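Local coordinates for protein epidermin leader peptide processing serine protease EpiP (Staphylococcus aureus subsp. aureus, PDB 3QFH) that probably cleaves the leader peptide from the precursor of the lantibiotic epidermin, acting as a subtilisin-like serine endopeptidase, at residues A31-L36 / H52-K57; K40-V45 / N64-Y69; Y46-L51 / A219-A224; T211-V216 / V235-I240. One frame throughout, in Å; residues are numbered along the deposited sequence.

Interaction 1. Residues A31-L36 / H52-K57; sequences ATFNKL and HVAQIK. With SO4 (sulfate ion), chain L.
F33 packs against A54 and I56 in a buried, purely apolar helix-on-sheet contact, where helix 30-40 lies on strand 53-59 of the propeptide-like domain. The strand order across the sheet and the two helices of this region match the ferredoxin-like fold of subtilase prodomains, and helix-to-sheet packing of this kind makes the core of such a fold. With CG anti to the backbone N (chi1 178°), the phenyl group extends from the helix toward the strand, and its CZ stands 3.8 Å from CB of A54, which meets the ring obliquely. The same CZ of F33 is 4.0 Å from CD1 of I56, a methyl that arrives from the opposite direction at the ring edge, near its plane. A54 and I56, two residues apart, face the helix, while V53 before them and Q55 between them turn to the other side.

At the start of the strand, H52 and V53 both face I48 in a G1 beta bulge, with H52 in a positive-phi conformation (58°). NE2 of H52 donates to O4 of a sulfate, 2.6 Å away, at an N-H...O angle of 154°. The backbone N of T30, just ahead of segment 31-36, binds the same anion, which thus joins helix start and bulge; it probably came from the crystallisation liquor.

Strand 20-27 borders strand 53-59 and contributes Y27, whose ring stacks with that of F33. Strand 43-48 borders it on the other side, and on the opposite face of the sheet V53 rests on V255 and A259 of helix 254-269.

Interaction 2. Residues K40-V45 / N64-Y69; sequences KSLNVV and NALANY
L42 and L66 meet within the ferredoxin-like propeptide domain, where the chain leaving helix 30-40 to enter strand 43-48 passes the end of helix 60-66. Both helices cover the same face of the sheet, and this contact joins them at one end.

The apolar part is a single touch between methyl groups: CD1 of L42 lies 4.0 Å from CD1 of L66, the two side chains crossing at a slant. L66 starts out to the side of its partner, but with CG anti to the backbone N (chi1 -176°) its end comes nearer. V37 and L36 of helix 30-40, I56 of strand 53-59 and I73 and I76 of strand 73-78 also pack on the pair.

The backbone prepares both approaches. S41, the first residue beyond the helix to leave helical angles, has a positive phi of 45° and turns the chain toward the strand. After L66 a type I beta turn runs to Y69, N of Y69 bonding to O of L66 at 3.2 Å.

The polar part is more exposed. K40 extends its chain beyond CG and comes from the opposite direction to Y69, bringing its ammonium group to the edge of the phenol ring, near the ring plane. A second sulfate, probably also from the crystallisation liquor, pairs with that ammonium group in a salt bridge. NZ of K40 makes a weak hydrogen bond to OH of Y69 at 2.8 Å; CE of K40 is modelled doubtfully close, 2.9 Å from the same OH, placing the oxygen beside the CE-NZ bond.

Interaction 3. Residues Y46-L51 / A219-A224; sequences YNIPEL and AIVQAA
E50 and V221 mark the closest backbone approach, their CA atoms 7.8 Å apart, where the short 3-10 segment 49-51 after strand 43-48 lies over helix 213-225. Three side chains of the propeptide region converge on V221, and its two methyl groups divide them. With CG1 anti to the backbone N (chi1 169°), that methyl faces E50, while CG2 is left for L51 and I48. L51 and V221 reach toward each other tip to tip, with CD2 of L51 3.8 Å from CG2 of V221. I48 adds a looser touch through its own CG2, 4.4 Å from CG2 of V221. E50 crosses obliquely: its chain bends at chi2 (85°), bringing CD to 3.8 Å from CG1 of V221. The bond from L51 N to I48 O, 3.0 Å long, closes the turn that presents these residues together. Y266 touches both E50 and V221.

No hydrogen bond passes between these two segments. They join through apolar contact, E50 laying its stem and carboxylate against CG1 of V221, while nearby L51 O is bonded to K262 NZ of helix 254-269. This is consistent with a prodomain that docks on two surface helices, as in subtilisin.

Interaction 4. Residues T211-V216 / V235-I240; sequences TELLWV and VGSYII
L213, in the first turn of helix 213-225, reaches across to S237 and I239. Its CB points toward the strand and simply sets the direction. CG of L213, anti to the carbonyl carbon, comes within 4.2 Å of OG of S237. Beyond it the chain forks round that hydroxyl: CD1 and CD2 of L213 each lie 3.7 Å from OG of S237, so the oxygen faces the fork of the leucine. CD1 of L213 goes further and meets CD1 of I239 at 3.9 Å, those side chains passing at an angle. OG of S237 and OG1 of T82 share a weak hydrogen bond.

One turn along the helix, V216 and V235 point at each other tip to tip, CG2 of V216 being 4.2 Å from CG1 of V235. V235 puts CG1 between its backbone N and carbonyl carbon (chi1 65°). The V235 side chain lies near, without touching, the probable catalytic triad of a subtilase (S383, H177, D130).

Helix 213-225 connects the parallel strands 200-204 and 230-233 of the catalytic domain. Strand 237-241 follows and pairs antiparallel with strand 302-306, while helix 254-269 lends E256 to L213 and Y257 to I239.

The four contacts run from the propeptide domain into the catalytic domain. Interactions 1 and 2 lie within the former, their centres 8 Å apart, on neighbouring strands 53-59 and 43-48 of one sheet, helix 30-40 leading into strand 43-48; their segments alternate along the chain. Strand 43-48 continues into interaction 3, the crossing point, which pairs it with helix 213-225, 168 residues further along. That helix also serves interaction 4, whose centre is 14 Å from that of interaction 3. A second tie bypasses this route: NE2 of Q55 in interaction 1 hydrogen-bonds, at 3.1 Å, to OE2 of E212 in interaction 4. The arrangement is consistent with a propeptide that stays bound to the protease domain, as in subtilisin prodomain complexes.

Interaction 1. Residues A31-L36 / H52-K57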
# COMPACT_ATOMS: atom_id res chain seq x y z
N ALA A 31 -29.46 8.11 -0.98
CA ALA A 31 -30.68 8.72 -1.52
C ALA A 31 -30.85 10.22 -1.16
O ALA A 31 -31.15 11.05 -2.02
CB ALA A 31 -31.91 7.92 -1.08
N THR A 32 -30.67 10.57 0.11
CA THR A 32 -30.84 11.96 0.51
C THR A 32 -29.69 12.82 -0.03
O THR A 32 -29.88 13.99 -0.37
CB THR A 32 -30.94 12.12 2.04
OG1 THR A 32 -29.67 11.84 2.65
CG2 THR A 32 -32.01 11.18 2.61
N PHE A 33 -28.49 12.26 -0.10
CA PHE A 33 -27.34 13.01 -0.63
C PHE A 33 -27.55 13.33 -2.11
O PHE A 33 -27.34 14.47 -2.54
CB PHE A 33 -26.03 12.26 -0.42
CG PHE A 33 -24.83 12.96 -1.00
CD1 PHE A 33 -24.28 14.06 -0.36
CD2 PHE A 33 -24.25 12.52 -2.19
CE1 PHE A 33 -23.19 14.73 -0.89
CE2 PHE A 33 -23.15 13.19 -2.72
CZ PHE A 33 -22.62 14.29 -2.07
N ASN A 34 -27.96 12.33 -2.90
CA ASN A 34 -28.19 12.56 -4.33
C ASN A 34 -29.24 13.63 -4.53
O ASN A 34 -29.11 14.49 -5.39
CB ASN A 34 -28.64 11.29 -5.06
CG ASN A 34 -27.54 10.25 -5.16
OD1 ASN A 34 -26.35 10.54 -5.00
ND2 ASN A 34 -27.94 9.01 -5.43
N LYS A 35 -30.29 13.57 -3.71
CA LYS A 35 -31.36 14.54 -3.78
C LYS A 35 -30.83 15.94 -3.47
O LYS A 35 -31.19 16.89 -4.14
CB LYS A 35 -32.48 14.15 -2.82
CG LYS A 35 -33.65 15.08 -2.83
CD LYS A 35 -34.72 14.59 -1.89
CE LYS A 35 -35.93 15.49 -1.93
NZ LYS A 35 -36.96 15.04 -0.95
N LEU A 36 -29.98 16.05 -2.46
CA LEU A 36 -29.40 17.33 -2.08
C LEU A 36 -28.49 17.88 -3.20
O LEU A 36 -28.48 19.09 -3.47
CB LEU A 36 -28.61 17.21 -0.78
CG LEU A 36 -28.08 18.50 -0.17
CD1 LEU A 36 -29.23 19.47 0.17
CD2 LEU A 36 -27.23 18.21 1.08
N HIS A 52 -19.98 6.52 1.85
CA HIS A 52 -20.68 7.78 2.07
C HIS A 52 -19.75 8.99 2.09
O HIS A 52 -19.88 9.89 2.94
CB HIS A 52 -21.53 7.71 3.36
CG HIS A 52 -22.65 6.72 3.28
ND1 HIS A 52 -22.78 5.67 4.16
CD2 HIS A 52 -23.67 6.61 2.40
CE1 HIS A 52 -23.86 4.97 3.84
NE2 HIS A 52 -24.42 5.52 2.78
N VAL A 53 -18.80 9.03 1.14
CA VAL A 53 -17.89 10.17 1.02
C VAL A 53 -17.82 10.67 -0.42
O VAL A 53 -17.89 9.89 -1.38
CB VAL A 53 -16.47 9.89 1.58
CG1 VAL A 53 -16.53 9.60 3.08
CG2 VAL A 53 -15.78 8.75 0.84
N ALA A 54 -17.73 11.99 -0.57
CA ALA A 54 -17.65 12.61 -1.87
C ALA A 54 -16.73 13.79 -1.82
O ALA A 54 -16.43 14.32 -0.74
CB ALA A 54 -19.01 13.06 -2.35
N GLN A 55 -16.25 14.20 -2.98
CA GLN A 55 -15.43 15.38 -3.06
C GLN A 55 -16.26 16.33 -3.89
O GLN A 55 -16.80 15.95 -4.93
CB GLN A 55 -14.08 15.10 -3.71
CG GLN A 55 -13.09 16.20 -3.47
CD GLN A 55 -11.74 15.89 -4.09
OE1 GLN A 55 -11.66 15.28 -5.16
NE2 GLN A 55 -10.66 16.34 -3.43
N ILE A 56 -16.38 17.55 -3.42
CA ILE A 56 -17.20 18.54 -4.08
C ILE A 56 -16.40 19.81 -4.27
O ILE A 56 -15.63 20.23 -3.40
CB ILE A 56 -18.46 18.82 -3.24
CG1 ILE A 56 -19.22 17.50 -2.98
CG2 ILE A 56 -19.36 19.84 -3.93
CD1 ILE A 56 -20.51 17.67 -2.16
N LYS A 57 -16.55 20.41 -5.44
CA LYS A 57 -15.87 21.64 -5.73
C LYS A 57 -16.91 22.73 -5.50
O LYS A 57 -17.97 22.73 -6.14
CB LYS A 57 -15.34 21.62 -7.17
CG LYS A 57 -14.30 22.67 -7.42
CD LYS A 57 -13.68 22.60 -8.82
CE LYS A 57 -12.63 23.69 -8.98
NZ LYS A 57 -12.06 23.77 -10.36
S SO4 L . -27.49 4.03 1.95
O1 SO4 L . -28.91 4.20 1.64
O2 SO4 L . -27.36 3.47 3.29
O3 SO4 L . -26.87 3.13 0.98
O4 SO4 L . -26.83 5.33 1.89

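Interaction 2. Residues K40-V45 / N64-Y69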
# COMPACT_ATOMS: atom_id res chain seq x y z
N LYS A 40 -29.19 21.67 -4.83
CA LYS A 40 -28.25 22.79 -4.80
C LYS A 40 -27.25 22.78 -5.94
O LYS A 40 -26.31 23.57 -5.95
CB LYS A 40 -27.55 22.86 -3.44
CG LYS A 40 -28.55 23.16 -2.34
CD LYS A 40 -27.97 23.93 -1.19
CE LYS A 40 -29.06 24.75 -0.53
NZ LYS A 40 -28.60 25.62 0.59
N SER A 41 -27.49 21.92 -6.92
CA SER A 41 -26.59 21.77 -8.07
C SER A 41 -25.13 21.70 -7.61
O SER A 41 -24.30 22.50 -8.04
CB SER A 41 -26.81 22.88 -9.09
OG SER A 41 -28.08 22.73 -9.70
N LEU A 42 -24.84 20.76 -6.72
CA LEU A 42 -23.49 20.59 -6.22
C LEU A 42 -22.60 19.94 -7.28
O LEU A 42 -23.02 19.01 -7.97
CB LEU A 42 -23.48 19.73 -4.96
CG LEU A 42 -24.25 20.23 -3.74
CD1 LEU A 42 -24.20 19.19 -2.63
CD2 LEU A 42 -23.72 21.59 -3.27
N ASN A 43 -21.38 20.44 -7.41
CA ASN A 43 -20.44 19.91 -8.38
C ASN A 43 -19.58 18.79 -7.74
O ASN A 43 -18.48 19.04 -7.26
CB ASN A 43 -19.58 21.05 -8.92
CG ASN A 43 -18.58 20.60 -9.97
OD1 ASN A 43 -18.60 19.46 -10.44
ND2 ASN A 43 -17.68 21.50 -10.33
N VAL A 44 -20.12 17.58 -7.73
CA VAL A 44 -19.45 16.41 -7.17
C VAL A 44 -18.36 15.92 -8.13
O VAL A 44 -18.67 15.49 -9.22
CB VAL A 44 -20.45 15.27 -6.91
CG1 VAL A 44 -19.73 14.02 -6.40
CG2 VAL A 44 -21.52 15.71 -5.93
N VAL A 45 -17.10 16.00 -7.72
CA VAL A 45 -15.99 15.58 -8.60
C VAL A 45 -15.41 14.16 -8.28
O VAL A 45 -14.54 13.66 -8.98
CB VAL A 45 -14.86 16.65 -8.62
CG1 VAL A 45 -15.37 17.98 -9.24
CG2 VAL A 45 -14.33 16.88 -7.23
N ASN A 64 -20.01 26.28 3.57
CA ASN A 64 -20.55 26.61 4.89
C ASN A 64 -22.04 26.39 5.00
O ASN A 64 -22.52 25.90 6.01
CB ASN A 64 -20.13 28.03 5.31
CG ASN A 64 -18.71 28.07 5.83
OD1 ASN A 64 -17.83 28.67 5.23
ND2 ASN A 64 -18.47 27.38 6.93
N ALA A 65 -22.78 26.71 3.94
CA ALA A 65 -24.21 26.48 3.94
C ALA A 65 -24.48 24.98 3.93
O ALA A 65 -25.41 24.51 4.58
CB ALA A 65 -24.85 27.15 2.72
N LEU A 66 -23.67 24.22 3.19
CA LEU A 66 -23.85 22.76 3.09
C LEU A 66 -23.67 22.07 4.45
O LEU A 66 -24.32 21.08 4.73
CB LEU A 66 -22.89 22.17 2.05
CG LEU A 66 -23.02 20.67 1.78
CD1 LEU A 66 -24.39 20.37 1.20
CD2 LEU A 66 -21.93 20.19 0.85
N ALA A 67 -22.79 22.61 5.28
CA ALA A 67 -22.54 22.08 6.60
C ALA A 67 -23.78 22.22 7.52
O ALA A 67 -23.86 21.57 8.56
CB ALA A 67 -21.33 22.77 7.22
N ASN A 68 -24.73 23.06 7.13
CA ASN A 68 -25.95 23.25 7.91
C ASN A 68 -27.06 22.22 7.61
O ASN A 68 -28.12 22.26 8.23
CB ASN A 68 -26.47 24.67 7.72
CG ASN A 68 -25.51 25.72 8.28
OD1 ASN A 68 -24.72 25.43 9.18
ND2 ASN A 68 -25.57 26.94 7.75
N TYR A 69 -26.83 21.33 6.64
CA TYR A 69 -27.82 20.28 6.32
C TYR A 69 -27.54 19.08 7.20
O TYR A 69 -26.97 18.08 6.77
CB TYR A 69 -27.83 19.96 4.83
CG TYR A 69 -28.50 21.03 4.04
CD1 TYR A 69 -29.85 20.93 3.71
CD2 TYR A 69 -27.82 22.20 3.68
CE1 TYR A 69 -30.50 21.94 3.01
CE2 TYR A 69 -28.46 23.22 2.99
CZ TYR A 69 -29.80 23.07 2.65
OH TYR A 69 -30.45 24.07 1.96

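Interaction 3. Residues Y46-L51 / A219-A224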
# COMPACT_ATOMS: atom_id res chain seq x y z
N TYR A 46 -15.88 13.55 -7.20
CA TYR A 46 -15.45 12.19 -6.83
C TYR A 46 -16.48 11.68 -5.84
O TYR A 46 -17.05 12.46 -5.08
CB TYR A 46 -14.06 12.19 -6.20
CG TYR A 46 -13.30 10.91 -6.46
CD1 TYR A 46 -12.76 10.66 -7.73
CD2 TYR A 46 -13.08 9.96 -5.46
CE1 TYR A 46 -12.05 9.51 -8.00
CE2 TYR A 46 -12.35 8.79 -5.73
CZ TYR A 46 -11.83 8.57 -6.99
OH TYR A 46 -11.11 7.43 -7.29
N ASN A 47 -16.74 10.39 -5.84
CA ASN A 47 -17.75 9.84 -4.96
C ASN A 47 -17.50 8.37 -4.72
O ASN A 47 -17.11 7.67 -5.63
CB ASN A 47 -19.14 10.05 -5.57
CG ASN A 47 -20.28 9.69 -4.61
OD1 ASN A 47 -20.13 9.73 -3.39
ND2 ASN A 47 -21.43 9.35 -5.17
N ILE A 48 -17.69 7.95 -3.47
CA ILE A 48 -17.54 6.56 -3.05
C ILE A 48 -18.83 6.20 -2.27
O ILE A 48 -18.87 6.33 -1.05
CB ILE A 48 -16.33 6.37 -2.11
CG1 ILE A 48 -15.08 7.10 -2.63
CG2 ILE A 48 -16.05 4.88 -1.93
CD1 ILE A 48 -13.84 6.94 -1.76
N PRO A 49 -19.88 5.77 -2.98
CA PRO A 49 -21.17 5.47 -2.34
C PRO A 49 -21.08 4.52 -1.14
O PRO A 49 -21.70 4.78 -0.12
CB PRO A 49 -21.99 4.83 -3.48
CG PRO A 49 -21.43 5.44 -4.71
CD PRO A 49 -19.94 5.61 -4.45
N GLU A 50 -20.26 3.48 -1.25
CA GLU A 50 -20.09 2.49 -0.17
C GLU A 50 -19.56 3.08 1.14
O GLU A 50 -19.75 2.49 2.18
CB GLU A 50 -19.13 1.36 -0.60
CG GLU A 50 -19.56 0.51 -1.79
CD GLU A 50 -19.18 1.09 -3.15
OE1 GLU A 50 -18.78 2.28 -3.24
OE2 GLU A 50 -19.29 0.32 -4.14
N LEU A 51 -18.86 4.20 1.07
CA LEU A 51 -18.30 4.81 2.28
C LEU A 51 -19.00 6.11 2.65
O LEU A 51 -18.64 6.76 3.63
CB LEU A 51 -16.84 5.13 2.04
CG LEU A 51 -15.97 3.98 1.55
CD1 LEU A 51 -14.52 4.41 1.51
CD2 LEU A 51 -16.14 2.75 2.41
N ALA A 219 -10.10 2.85 -4.33
CA ALA A 219 -9.33 1.73 -4.87
C ALA A 219 -9.40 0.52 -3.93
O ALA A 219 -9.49 -0.63 -4.39
CB ALA A 219 -7.85 2.14 -5.16
N ILE A 220 -9.38 0.76 -2.62
CA ILE A 220 -9.48 -0.32 -1.65
C ILE A 220 -10.86 -0.98 -1.76
O ILE A 220 -10.97 -2.20 -1.78
CB ILE A 220 -9.26 0.18 -0.23
CG1 ILE A 220 -7.81 0.66 -0.08
CG2 ILE A 220 -9.56 -0.94 0.80
CD1 ILE A 220 -7.52 1.24 1.23
N VAL A 221 -11.90 -0.17 -1.85
CA VAL A 221 -13.26 -0.69 -2.03
C VAL A 221 -13.39 -1.46 -3.35
O VAL A 221 -14.01 -2.54 -3.41
CB VAL A 221 -14.30 0.47 -1.97
CG1 VAL A 221 -15.66 -0.01 -2.42
CG2 VAL A 221 -14.37 1.05 -0.54
N GLN A 222 -12.81 -0.92 -4.41
CA GLN A 222 -12.88 -1.58 -5.71
C GLN A 222 -12.19 -2.95 -5.68
O GLN A 222 -12.73 -3.95 -6.19
CB GLN A 222 -12.25 -0.71 -6.80
CG GLN A 222 -12.41 -1.29 -8.17
CD GLN A 222 -13.86 -1.35 -8.58
OE1 GLN A 222 -14.56 -0.33 -8.58
NE2 GLN A 222 -14.34 -2.54 -8.92
N ALA A 223 -11.00 -2.98 -5.09
CA ALA A 223 -10.19 -4.21 -4.97
C ALA A 223 -10.95 -5.28 -4.20
O ALA A 223 -10.97 -6.45 -4.60
CB ALA A 223 -8.86 -3.91 -4.30
N ALA A 224 -11.57 -4.87 -3.09
CA ALA A 224 -12.35 -5.76 -2.26
C ALA A 224 -13.58 -6.24 -3.02
O ALA A 224 -13.96 -7.41 -2.91
CB ALA A 224 -12.74 -5.09 -0.95

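Interaction 4. Residues T211-V216 / V235-I240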
# COMPACT_ATOMS: atom_id res chain seq x y z
N THR A 211 -1.56 12.06 -5.46
CA THR A 211 -2.74 11.22 -5.31
C THR A 211 -3.64 11.89 -4.26
O THR A 211 -3.23 12.83 -3.58
CB THR A 211 -2.35 9.80 -4.87
OG1 THR A 211 -3.50 8.94 -4.89
CG2 THR A 211 -1.74 9.82 -3.46
N GLU A 212 -4.88 11.42 -4.16
CA GLU A 212 -5.83 11.90 -3.16
C GLU A 212 -6.13 10.69 -2.30
O GLU A 212 -6.26 9.58 -2.83
CB GLU A 212 -7.14 12.37 -3.80
CG GLU A 212 -7.11 13.66 -4.63
CD GLU A 212 -7.24 14.94 -3.80
OE1 GLU A 212 -6.81 14.97 -2.63
OE2 GLU A 212 -7.77 15.94 -4.33
N LEU A 213 -6.25 10.87 -0.98
CA LEU A 213 -6.57 9.74 -0.11
C LEU A 213 -7.94 9.17 -0.46
O LEU A 213 -8.18 7.98 -0.27
CB LEU A 213 -6.48 10.10 1.38
CG LEU A 213 -5.06 10.31 1.93
CD1 LEU A 213 -5.11 10.70 3.41
CD2 LEU A 213 -4.20 9.07 1.76
N LEU A 214 -8.83 10.00 -0.98
CA LEU A 214 -10.12 9.52 -1.42
C LEU A 214 -10.01 8.55 -2.60
O LEU A 214 -10.82 7.65 -2.71
CB LEU A 214 -11.05 10.67 -1.79
CG LEU A 214 -11.51 11.53 -0.61
CD1 LEU A 214 -12.37 12.69 -1.12
CD2 LEU A 214 -12.27 10.72 0.41
N TRP A 215 -9.01 8.73 -3.47
CA TRP A 215 -8.85 7.81 -4.61
C TRP A 215 -8.36 6.48 -4.09
O TRP A 215 -8.82 5.40 -4.53
CB TRP A 215 -7.86 8.32 -5.68
CG TRP A 215 -8.07 9.73 -6.20
CD1 TRP A 215 -9.18 10.49 -6.09
CD2 TRP A 215 -7.15 10.46 -7.02
NE1 TRP A 215 -9.00 11.70 -6.72
CE2 TRP A 215 -7.76 11.70 -7.32
CE3 TRP A 215 -5.88 10.21 -7.51
CZ2 TRP A 215 -7.13 12.69 -8.08
CZ3 TRP A 215 -5.24 11.19 -8.27
CH2 TRP A 215 -5.88 12.42 -8.56
N VAL A 216 -7.45 6.54 -3.12
CA VAL A 216 -6.92 5.35 -2.48
C VAL A 216 -8.04 4.55 -1.81
O VAL A 216 -8.10 3.33 -1.95
CB VAL A 216 -5.86 5.68 -1.43
CG1 VAL A 216 -5.40 4.39 -0.71
CG2 VAL A 216 -4.64 6.41 -2.08
N VAL A 235 1.55 3.18 -0.36
CA VAL A 235 1.46 4.63 -0.09
C VAL A 235 1.12 4.94 1.36
O VAL A 235 0.23 4.33 1.96
CB VAL A 235 0.41 5.37 -0.98
CG1 VAL A 235 -1.01 4.89 -0.68
CG2 VAL A 235 0.49 6.88 -0.78
N GLY A 236 1.84 5.90 1.90
CA GLY A 236 1.62 6.36 3.24
C GLY A 236 1.35 7.84 3.18
O GLY A 236 1.48 8.47 2.12
N SER A 237 0.94 8.40 4.30
CA SER A 237 0.71 9.82 4.39
C SER A 237 0.56 10.16 5.85
O SER A 237 0.08 9.35 6.64
CB SER A 237 -0.56 10.23 3.65
OG SER A 237 -1.69 9.79 4.37
N TYR A 238 0.98 11.36 6.20
CA TYR A 238 0.82 11.81 7.55
C TYR A 238 -0.41 12.68 7.50
O TYR A 238 -0.46 13.67 6.75
CB TYR A 238 2.05 12.55 8.03
CG TYR A 238 3.24 11.63 8.10
CD1 TYR A 238 3.44 10.84 9.21
CD2 TYR A 238 4.14 11.54 7.05
CE1 TYR A 238 4.52 9.98 9.29
CE2 TYR A 238 5.23 10.69 7.12
CZ TYR A 238 5.41 9.90 8.25
OH TYR A 238 6.47 9.04 8.35
N ILE A 239 -1.40 12.30 8.29
CA ILE A 239 -2.68 12.96 8.28
C ILE A 239 -2.93 13.66 9.61
O ILE A 239 -2.53 13.17 10.66
CB ILE A 239 -3.79 11.92 7.96
CG1 ILE A 239 -5.09 12.59 7.57
CG2 ILE A 239 -3.97 10.94 9.13
CD1 ILE A 239 -6.12 11.62 7.06
N ILE A 240 -3.56 14.83 9.54
CA ILE A 240 -3.92 15.60 10.72
C ILE A 240 -5.38 15.33 11.06
O ILE A 240 -6.25 15.40 10.19
CB ILE A 240 -3.73 17.13 10.49
CG1 ILE A 240 -2.27 17.45 10.12
CG2 ILE A 240 -4.13 17.90 11.73
CD1 ILE A 240 -2.04 18.88 9.71